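PDB 5OCM: NAD_Gly3P_dh, NAD-dependent glycerol-3-phosphate dehydrogenase from Streptosporangium roseum, which binds NADP(+) and, as an imine reductase, probably uses NADPH to reduce imines to amines. Local coordinates for residues A[102-107]-A[112-117]; A[140-145]-A[156-161]; A[191-196]-A[250-255]. All coordinates share one frame; numbering follows the deposited sequence.

Contact 1. Residues A[102-107]-A[112-117]; sequences ATAEWA and ITYLDG
Ala-107 and Ile-112 face each other where helix segment 102-107 packs almost antiparallel to strand 113-117, the two axes making 168° and approaching to 8.3 Å. At this end Ile-112 N donates to Ala-107 O over 2.9 Å. The bond is nearly straight at the hydrogen (167°), but the donor stands above the carbonyl plane, so it does not follow a lone pair. This one backbone bond ties the last turn of helix 97-109 to the residue just before the strand.

Tyr-114 has CG anti to its backbone N (chi1 -179°), which lays the ring along the helix, past three of its residues. Tyr-114 CB meets Ala-107 CB at 3.9 Å. Next along the helix, Tyr-114 CD2 comes within 3.6 Å of Ala-104 CA. Farther out, Tyr-114 OH lies 3.4 Å from Thr-103 CG2. The small alanines let the ring come close to the helix backbone, whereas Thr-103 crosses the phenol end at about a right angle and presents its methyl. Beside this group, Trp-106 reaches out with its six-membered ring, and CZ3 touches Ile-112 CD1 at 3.7 Å.

The phenol oxygen is held by Asn-91 ND2 through a hydrogen bond and gives a weak one to Asp-116 OD2, so the polar end of this buried ring has partners on the strand side. Arg-110 makes a cation-pi contact with Trp-106, and Leu-77 of helix 70-77 touches both Trp-106 and Thr-103.

Helix 97-109 connects the neighbouring parallel strands 88-91 and 113-120, and this packing of helix on returning strand is that of a beta-alpha-beta crossover in a Rossmann-type NAD(P)-binding domain; the bound NADP lies about 12 Å from the Tyr-114 side chain.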
loop_
_atom_site.group_PDB
_atom_site.type_symbol
_atom_site.label_atom_id
_atom_site.label_comp_id
_atom_site.label_asym_id
_atom_site.label_seq_id
_atom_site.Cartn_x
_atom_site.Cartn_y
_atom_site.Cartn_z
ATOM N N ALA A 102 18.289 -6.031 -23.866
ATOM C CA ALA A 102 19.529 -5.634 -24.527
ATOM C C ALA A 102 20.713 -6.391 -23.912
ATOM O O ALA A 102 21.531 -6.945 -24.649
ATOM C CB ALA A 102 19.753 -4.125 -24.460
ATOM N N THR A 103 20.795 -6.451 -22.581
ATOM C CA THR A 103 21.866 -7.247 -21.947
ATOM C C THR A 103 21.713 -8.730 -22.262
ATOM O O THR A 103 22.711 -9.413 -22.527
ATOM C CB THR A 103 21.916 -6.989 -20.432
ATOM O OG1 THR A 103 22.123 -5.581 -20.251
ATOM C CG2 THR A 103 23.084 -7.767 -19.789
ATOM N N ALA A 104 20.485 -9.231 -22.326
ATOM C CA ALA A 104 20.264 -10.615 -22.708
ATOM C C ALA A 104 20.783 -10.937 -24.117
ATOM O O ALA A 104 21.354 -12.009 -24.329
ATOM C CB ALA A 104 18.792 -11.018 -22.569
ATOM N N GLU A 105 20.574 -10.012 -25.055
ATOM C CA GLU A 105 21.074 -10.180 -26.427
ATOM C C GLU A 105 22.609 -10.186 -26.457
ATOM O O GLU A 105 23.222 -11.058 -27.103
ATOM C CB GLU A 105 20.489 -9.101 -27.338
ATOM C CG GLU A 105 21.074 -9.093 -28.774
ATOM C CD GLU A 105 20.308 -8.220 -29.772
ATOM O OE1 GLU A 105 19.778 -7.212 -29.308
ATOM O OE2 GLU A 105 20.249 -8.559 -31.000
ATOM N N TRP A 106 23.224 -9.238 -25.727
ATOM C CA TRP A 106 24.685 -9.184 -25.559
ATOM C C TRP A 106 25.234 -10.530 -25.042
ATOM O O TRP A 106 26.189 -11.081 -25.571
ATOM C CB TRP A 106 25.067 -8.011 -24.657
ATOM C CG TRP A 106 26.523 -7.895 -24.376
ATOM C CD1 TRP A 106 27.461 -7.213 -25.088
ATOM C CD2 TRP A 106 27.225 -8.514 -23.283
ATOM N NE1 TRP A 106 28.689 -7.361 -24.500
ATOM C CE2 TRP A 106 28.568 -8.156 -23.398
ATOM C CE3 TRP A 106 26.823 -9.315 -22.209
ATOM C CZ2 TRP A 106 29.528 -8.583 -22.491
ATOM C CZ3 TRP A 106 27.777 -9.750 -21.316
ATOM C CH2 TRP A 106 29.093 -9.392 -21.455
ATOM N N ALA A 107 24.572 -11.065 -24.023
ATOM C CA ALA A 107 25.006 -12.329 -23.424
ATOM C C ALA A 107 24.831 -13.494 -24.403
ATOM O O ALA A 107 25.725 -14.349 -24.526
ATOM C CB ALA A 107 24.245 -12.602 -22.165
ATOM N N ILE A 112 26.892 -16.593 -23.090
ATOM C CA ILE A 112 26.874 -16.433 -21.617
ATOM C C ILE A 112 25.471 -16.701 -21.126
ATOM O O ILE A 112 24.583 -15.998 -21.550
ATOM C CB ILE A 112 27.284 -15.031 -21.228
ATOM C CG1 ILE A 112 28.729 -14.741 -21.726
ATOM C CG2 ILE A 112 27.228 -14.888 -19.710
ATOM C CD1 ILE A 112 29.004 -13.192 -21.731
ATOM N N THR A 113 25.295 -17.684 -20.250
ATOM C CA THR A 113 23.938 -17.947 -19.735
ATOM C C THR A 113 23.583 -16.828 -18.761
ATOM O O THR A 113 24.446 -16.381 -17.965
ATOM C CB THR A 113 23.630 -19.412 -19.267
ATOM O OG1 THR A 113 23.076 -19.542 -17.903
ATOM C CG2 THR A 113 24.556 -20.417 -19.731
ATOM N N TYR A 114 22.380 -16.299 -18.882
ATOM C CA TYR A 114 22.033 -15.009 -18.284
ATOM C C TYR A 114 20.679 -15.077 -17.584
ATOM O O TYR A 114 19.687 -15.497 -18.191
ATOM C CB TYR A 114 21.962 -13.955 -19.372
ATOM C CG TYR A 114 21.632 -12.592 -18.886
ATOM C CD1 TYR A 114 22.448 -11.937 -17.997
ATOM C CD2 TYR A 114 20.511 -11.918 -19.348
ATOM C CE1 TYR A 114 22.148 -10.664 -17.549
ATOM C CE2 TYR A 114 20.190 -10.613 -18.900
ATOM C CZ TYR A 114 20.979 -10.003 -17.992
ATOM O OH TYR A 114 20.716 -8.735 -17.560
ATOM N N LEU A 115 20.645 -14.657 -16.315
ATOM C CA LEU A 115 19.413 -14.490 -15.568
ATOM C C LEU A 115 19.307 -13.035 -15.190
ATOM O O LEU A 115 20.287 -12.421 -14.743
ATOM C CB LEU A 115 19.436 -15.331 -14.306
ATOM C CG LEU A 115 19.336 -16.859 -14.526
ATOM C CD1 LEU A 115 19.567 -17.593 -13.230
ATOM C CD2 LEU A 115 17.973 -17.250 -15.145
ATOM N N ASP A 116 18.123 -12.460 -15.384
ATOM C CA ASP A 116 17.891 -11.078 -15.052
ATOM C C ASP A 116 16.938 -11.066 -13.892
ATOM O O ASP A 116 15.822 -11.629 -14.015
ATOM C CB ASP A 116 17.327 -10.316 -16.268
ATOM C CG ASP A 116 17.432 -8.820 -16.088
ATOM O OD1 ASP A 116 16.662 -8.238 -15.265
ATOM O OD2 ASP A 116 18.297 -8.170 -16.749
ATOM N N GLY A 117 17.295 -10.443 -12.786
ATOM C CA GLY A 117 16.494 -10.469 -11.567
ATOM C C GLY A 117 16.211 -9.119 -10.949
ATOM O O GLY A 117 16.809 -8.122 -11.311
#

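Contact 2. Residues A[140-145]-A[156-161]; sequences AAYEAH and TTYLGA
Tyr-142 of the helix and Tyr-158 of the strand make most of this contact, the two side chains running alongside each other with opposite headings. Tyr-142 sends its ring down from the helix towards the strand backbone, with CG anti to N (chi1 173°). Over the middle of one face sits Tyr-158 CB, 3.6 Å from the ring centroid and only 9° off the normal, a CH-pi contact in good geometry. The two aromatic rings themselves are neither stacked nor edge-to-face: their planes are turned by 39°, and Tyr-158 CD1 rests 3.8 Å from Tyr-142 CG. Tyr-158 has over the centre of one of its own faces the backbone N of Gly-160, at 3.6 Å, while its hydroxyl is hydrogen-bonded to Gly-137 O.

Farther along, Tyr-142 OH lies 3.4 Å from Thr-156 CG2. It is also 3.3 Å from Thr-156 O, but the angle is too poor for a hydrogen bond. The first torsion of Thr-156 puts CG2 opposite the backbone N, on the phenol side, while OG1 bonds to Gly-153 O. Putting an alanine at Tyr-142 would probably open a gap between helix and strand, leaving Tyr-158 CB without the ring face on which it rests.

Thr-157 points away from the helix, and both it and Leu-159 pack on Phe-204 of the second subunit. Helix 139-149 bridges strands 131-136 and 155-160, parallel neighbours at one margin of the sheet, and its packing on the second of them belongs to a beta-alpha-beta unit ending the nucleotide-binding domain's sheet.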
loop_
_atom_site.group_PDB
_atom_site.type_symbol
_atom_site.label_atom_id
_atom_site.label_comp_id
_atom_site.label_asym_id
_atom_site.label_seq_id
_atom_site.Cartn_x
_atom_site.Cartn_y
_atom_site.Cartn_z
ATOM N N ALA A 140 16.060 -23.674 -16.949
ATOM C CA ALA A 140 17.070 -24.655 -16.527
ATOM C C ALA A 140 18.192 -24.000 -15.763
ATOM O O ALA A 140 18.698 -24.585 -14.809
ATOM C CB ALA A 140 17.629 -25.354 -17.746
ATOM N N ALA A 141 18.600 -22.784 -16.157
ATOM C CA ALA A 141 19.641 -22.060 -15.407
ATOM C C ALA A 141 19.150 -21.621 -14.040
ATOM O O ALA A 141 19.886 -21.719 -13.066
ATOM C CB ALA A 141 20.153 -20.903 -16.226
ATOM N N TYR A 142 17.898 -21.174 -13.954
ATOM C CA TYR A 142 17.319 -20.832 -12.648
ATOM C C TYR A 142 17.352 -22.069 -11.755
ATOM O O TYR A 142 17.819 -22.017 -10.597
ATOM C CB TYR A 142 15.896 -20.343 -12.786
ATOM C CG TYR A 142 15.187 -20.141 -11.465
ATOM C CD1 TYR A 142 15.314 -18.947 -10.771
ATOM C CD2 TYR A 142 14.385 -21.158 -10.912
ATOM C CE1 TYR A 142 14.649 -18.754 -9.552
ATOM C CE2 TYR A 142 13.739 -20.978 -9.687
ATOM C CZ TYR A 142 13.881 -19.757 -9.022
ATOM O OH TYR A 142 13.266 -19.536 -7.815
ATOM N N GLU A 143 16.842 -23.178 -12.271
ATOM C CA GLU A 143 16.796 -24.450 -11.485
ATOM C C GLU A 143 18.185 -24.902 -11.045
ATOM O O GLU A 143 18.370 -25.324 -9.887
ATOM C CB GLU A 143 16.017 -25.572 -12.251
ATOM C CG GLU A 143 14.473 -25.348 -12.188
ATOM C CD GLU A 143 13.669 -26.239 -13.117
ATOM O OE1 GLU A 143 14.275 -26.857 -14.048
ATOM O OE2 GLU A 143 12.422 -26.267 -12.931
ATOM N N ALA A 144 19.172 -24.767 -11.909
ATOM C CA ALA A 144 20.557 -25.169 -11.560
ATOM C C ALA A 144 21.164 -24.311 -10.460
ATOM O O ALA A 144 21.984 -24.798 -9.718
ATOM C CB ALA A 144 21.468 -25.119 -12.772
ATOM N N HIS A 145 20.809 -23.032 -10.365
ATOM C CA HIS A 145 21.462 -22.128 -9.403
ATOM C C HIS A 145 20.555 -21.651 -8.275
ATOM O O HIS A 145 21.022 -20.981 -7.369
ATOM C CB HIS A 145 22.081 -20.945 -10.169
ATOM C CG HIS A 145 23.191 -21.365 -11.056
ATOM N ND1 HIS A 145 24.450 -21.643 -10.575
ATOM C CD2 HIS A 145 23.206 -21.726 -12.360
ATOM C CE1 HIS A 145 25.216 -22.083 -11.556
ATOM N NE2 HIS A 145 24.465 -22.207 -12.639
ATOM N N THR A 156 12.719 -16.248 -3.219
ATOM C CA THR A 156 13.254 -16.380 -4.554
ATOM C C THR A 156 12.234 -17.097 -5.463
ATOM O O THR A 156 11.768 -18.192 -5.137
ATOM C CB THR A 156 14.589 -17.122 -4.468
ATOM O OG1 THR A 156 15.523 -16.238 -3.808
ATOM C CG2 THR A 156 15.107 -17.519 -5.824
ATOM N N THR A 157 11.859 -16.460 -6.584
ATOM C CA THR A 157 10.835 -16.987 -7.463
ATOM C C THR A 157 11.155 -16.746 -8.940
ATOM O O THR A 157 11.787 -15.740 -9.324
ATOM C CB THR A 157 9.362 -16.559 -7.028
ATOM O OG1 THR A 157 8.673 -15.826 -8.021
ATOM C CG2 THR A 157 9.285 -15.845 -5.764
ATOM N N TYR A 158 10.745 -17.701 -9.771
ATOM C CA TYR A 158 10.999 -17.656 -11.220
ATOM C C TYR A 158 9.783 -17.162 -11.958
ATOM O O TYR A 158 8.672 -17.711 -11.778
ATOM C CB TYR A 158 11.351 -19.050 -11.710
ATOM C CG TYR A 158 11.543 -19.178 -13.185
ATOM C CD1 TYR A 158 12.640 -18.606 -13.812
ATOM C CD2 TYR A 158 10.625 -19.852 -13.989
ATOM C CE1 TYR A 158 12.846 -18.717 -15.181
ATOM C CE2 TYR A 158 10.821 -19.949 -15.363
ATOM C CZ TYR A 158 11.925 -19.379 -15.959
ATOM O OH TYR A 158 12.113 -19.466 -17.315
ATOM N N LEU A 159 9.951 -16.180 -12.820
ATOM C CA LEU A 159 8.837 -15.562 -13.539
ATOM C C LEU A 159 8.622 -16.167 -14.875
ATOM O O LEU A 159 7.483 -16.262 -15.295
ATOM C CB LEU A 159 9.031 -14.065 -13.756
ATOM C CG LEU A 159 9.015 -13.204 -12.499
ATOM C CD1 LEU A 159 9.350 -11.787 -12.865
ATOM C CD2 LEU A 159 7.697 -13.217 -11.774
ATOM N N GLY A 160 9.649 -16.513 -15.603
ATOM C CA GLY A 160 9.462 -16.985 -16.991
ATOM C C GLY A 160 10.679 -16.712 -17.797
ATOM O O GLY A 160 11.676 -16.143 -17.318
ATOM N N ALA A 161 10.595 -17.132 -19.057
ATOM C CA ALA A 161 11.736 -17.090 -19.986
ATOM C C ALA A 161 12.152 -15.734 -20.534
ATOM O O ALA A 161 13.315 -15.512 -20.845
ATOM C CB ALA A 161 11.407 -18.039 -21.167
#

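Contact 3. Residues A[191-196]-A[250-255]; sequences LGTAKV and EAAGVN
Thr-193 meets Ala-252 and Val-254 where two helices of the C-terminal domain come to their ends. The interface is small, 99 Å² in all, and the CA atoms of Thr-193 and Ala-252 stay 6.3 Å apart. Its close part is made by the two branches of the threonine. Thr-193 OG1 stands 3.5 Å from Ala-252 CB, whereas Thr-193 CG2 lies 3.6 Å from Ala-252 O and 3.8 Å from Val-254 CG1, the Thr-193 and Val-254 side chains meeting at a slant. The rotation of Thr-193 (chi1 69°) leaves CG2 anti to the carbonyl carbon, where it reaches the Val-254 methyl. The hydroxyl makes its hydrogen bond to Leu-190 O in the last turn of helix 165-192. No hydrogen bond joins the two segments, and the contact between them is van der Waals in kind.

Both helices end in a Schellman motif. After helix 165-192, Lys-195 takes the positive-phi place: Val-196 N bonds to Leu-191 O and Lys-195 N to Gly-192 O. Leu-191 O also accepts from Ala-194 N, and its two donors arrive from opposite faces of the carbonyl plane. After helix 235-252 the same role falls to Gly-253 (phi 80°), whose N returns to Glu-250 O at 3.2 Å; positive phi favours glycine, which has no CB to accommodate.

Val-254 is the buried member of the touching trio. It is backed by His-186 of helix 165-192 and by Phe-286 of the second subunit; Leu-191 and Ala-194 likewise pack on Leu-168 of that subunit. The loose side is the rim, where Thr-193, itself exposed to solvent, meets the partly exposed Ala-252.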
loop_
_atom_site.group_PDB
_atom_site.type_symbol
_atom_site.label_atom_id
_atom_site.label_comp_id
_atom_site.label_asym_id
_atom_site.label_seq_id
_atom_site.Cartn_x
_atom_site.Cartn_y
_atom_site.Cartn_z
ATOM N N LEU A 191 -1.854 13.583 10.802
ATOM C CA LEU A 191 -2.017 13.208 12.184
ATOM C C LEU A 191 -1.096 13.945 13.145
ATOM O O LEU A 191 -1.504 14.200 14.310
ATOM C CB LEU A 191 -1.869 11.685 12.361
ATOM C CG LEU A 191 -3.214 11.024 11.953
ATOM C CD1 LEU A 191 -2.972 9.627 11.601
ATOM C CD2 LEU A 191 -4.249 11.116 13.098
ATOM N N GLY A 192 0.073 14.317 12.670
ATOM C CA GLY A 192 1.036 15.130 13.474
ATOM C C GLY A 192 0.436 16.462 13.907
ATOM O O GLY A 192 0.783 16.968 15.002
ATOM N N THR A 193 -0.492 17.012 13.119
ATOM C CA THR A 193 -1.147 18.283 13.520
ATOM C C THR A 193 -2.058 18.117 14.694
ATOM O O THR A 193 -2.321 19.088 15.400
ATOM C CB THR A 193 -1.882 18.971 12.345
ATOM O OG1 THR A 193 -3.000 18.191 11.994
ATOM C CG2 THR A 193 -0.999 19.130 11.135
ATOM N N ALA A 194 -2.508 16.910 14.975
ATOM C CA ALA A 194 -3.272 16.566 16.164
ATOM C C ALA A 194 -2.412 15.908 17.232
ATOM O O ALA A 194 -2.914 15.264 18.141
ATOM C CB ALA A 194 -4.468 15.695 15.778
ATOM N N LYS A 195 -1.101 16.099 17.118
ATOM C CA LYS A 195 -0.108 15.599 18.086
ATOM C C LYS A 195 -0.073 14.093 18.165
ATOM O O LYS A 195 0.213 13.516 19.205
ATOM C CB LYS A 195 -0.285 16.280 19.488
ATOM C CG LYS A 195 -0.411 17.813 19.404
ATOM C CD LYS A 195 -0.638 18.481 20.779
ATOM N N VAL A 196 -0.390 13.416 17.066
ATOM C CA VAL A 196 -0.271 11.945 17.041
ATOM C C VAL A 196 1.075 11.670 16.392
ATOM O O VAL A 196 1.363 12.155 15.302
ATOM C CB VAL A 196 -1.442 11.308 16.246
ATOM C CG1 VAL A 196 -1.229 9.816 16.095
ATOM C CG2 VAL A 196 -2.766 11.585 16.947
ATOM N N GLU A 250 -6.659 20.441 4.212
ATOM C CA GLU A 250 -6.668 21.934 4.100
ATOM C C GLU A 250 -6.840 22.552 5.470
ATOM O O GLU A 250 -6.122 23.496 5.788
ATOM C CB GLU A 250 -7.779 22.398 3.161
ATOM C CG GLU A 250 -7.442 22.152 1.713
ATOM C CD GLU A 250 -8.569 22.475 0.731
ATOM O OE1 GLU A 250 -9.728 22.744 1.112
ATOM O OE2 GLU A 250 -8.245 22.489 -0.498
ATOM N N ALA A 251 -7.747 22.021 6.281
ATOM C CA ALA A 251 -7.955 22.581 7.643
ATOM C C ALA A 251 -6.703 22.425 8.505
ATOM O O ALA A 251 -6.422 23.283 9.325
ATOM C CB ALA A 251 -9.153 21.948 8.346
ATOM N N ALA A 252 -5.948 21.342 8.321
ATOM C CA ALA A 252 -4.729 21.076 9.107
ATOM C C ALA A 252 -3.513 21.835 8.567
ATOM O O ALA A 252 -2.491 21.843 9.234
ATOM C CB ALA A 252 -4.422 19.587 9.116
ATOM N N GLY A 253 -3.594 22.373 7.348
ATOM C CA GLY A 253 -2.530 23.113 6.715
ATOM C C GLY A 253 -1.454 22.233 6.103
ATOM O O GLY A 253 -0.324 22.665 5.963
ATOM N N VAL A 254 -1.785 20.973 5.751
ATOM C CA VAL A 254 -0.783 20.084 5.175
ATOM C C VAL A 254 -0.914 20.027 3.658
ATOM O O VAL A 254 -1.885 20.568 3.090
ATOM C CB VAL A 254 -0.791 18.676 5.819
ATOM C CG1 VAL A 254 -0.657 18.773 7.330
ATOM C CG2 VAL A 254 -2.045 17.928 5.542
ATOM N N ASN A 255 0.028 19.350 3.002
ATOM C CA ASN A 255 0.013 19.251 1.532
ATOM C C ASN A 255 -1.205 18.466 1.054
ATOM O O ASN A 255 -1.577 17.491 1.710
ATOM C CB ASN A 255 1.296 18.565 1.097
ATOM C CG ASN A 255 1.473 18.532 -0.407
ATOM O OD1 ASN A 255 0.994 17.626 -1.070
ATOM N ND2 ASN A 255 2.170 19.522 -0.947
#

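Contacts 1 and 2 repeat one design in neighbouring units of the same sheet: a helix lies nearly antiparallel on the strand that follows it, with a tyrosine in the space between. Their centres are 13 Å apart, and they touch where Leu-115 CD1 approaches Tyr-142 CA at 4.0 Å. Contact 1 is the more buried and includes a backbone hydrogen bond; contact 2, at the sheet margin, relies on aromatic and CH-pi packing. Contact 3 lies beyond the chain's centre, about 49 and 48 Å from contacts 1 and 2, centre to centre, and joins helix ends of the C-terminal domain through sparse van der Waals touches of one threonine near the surface. Contacts 2 and 3 also meet the second subunit.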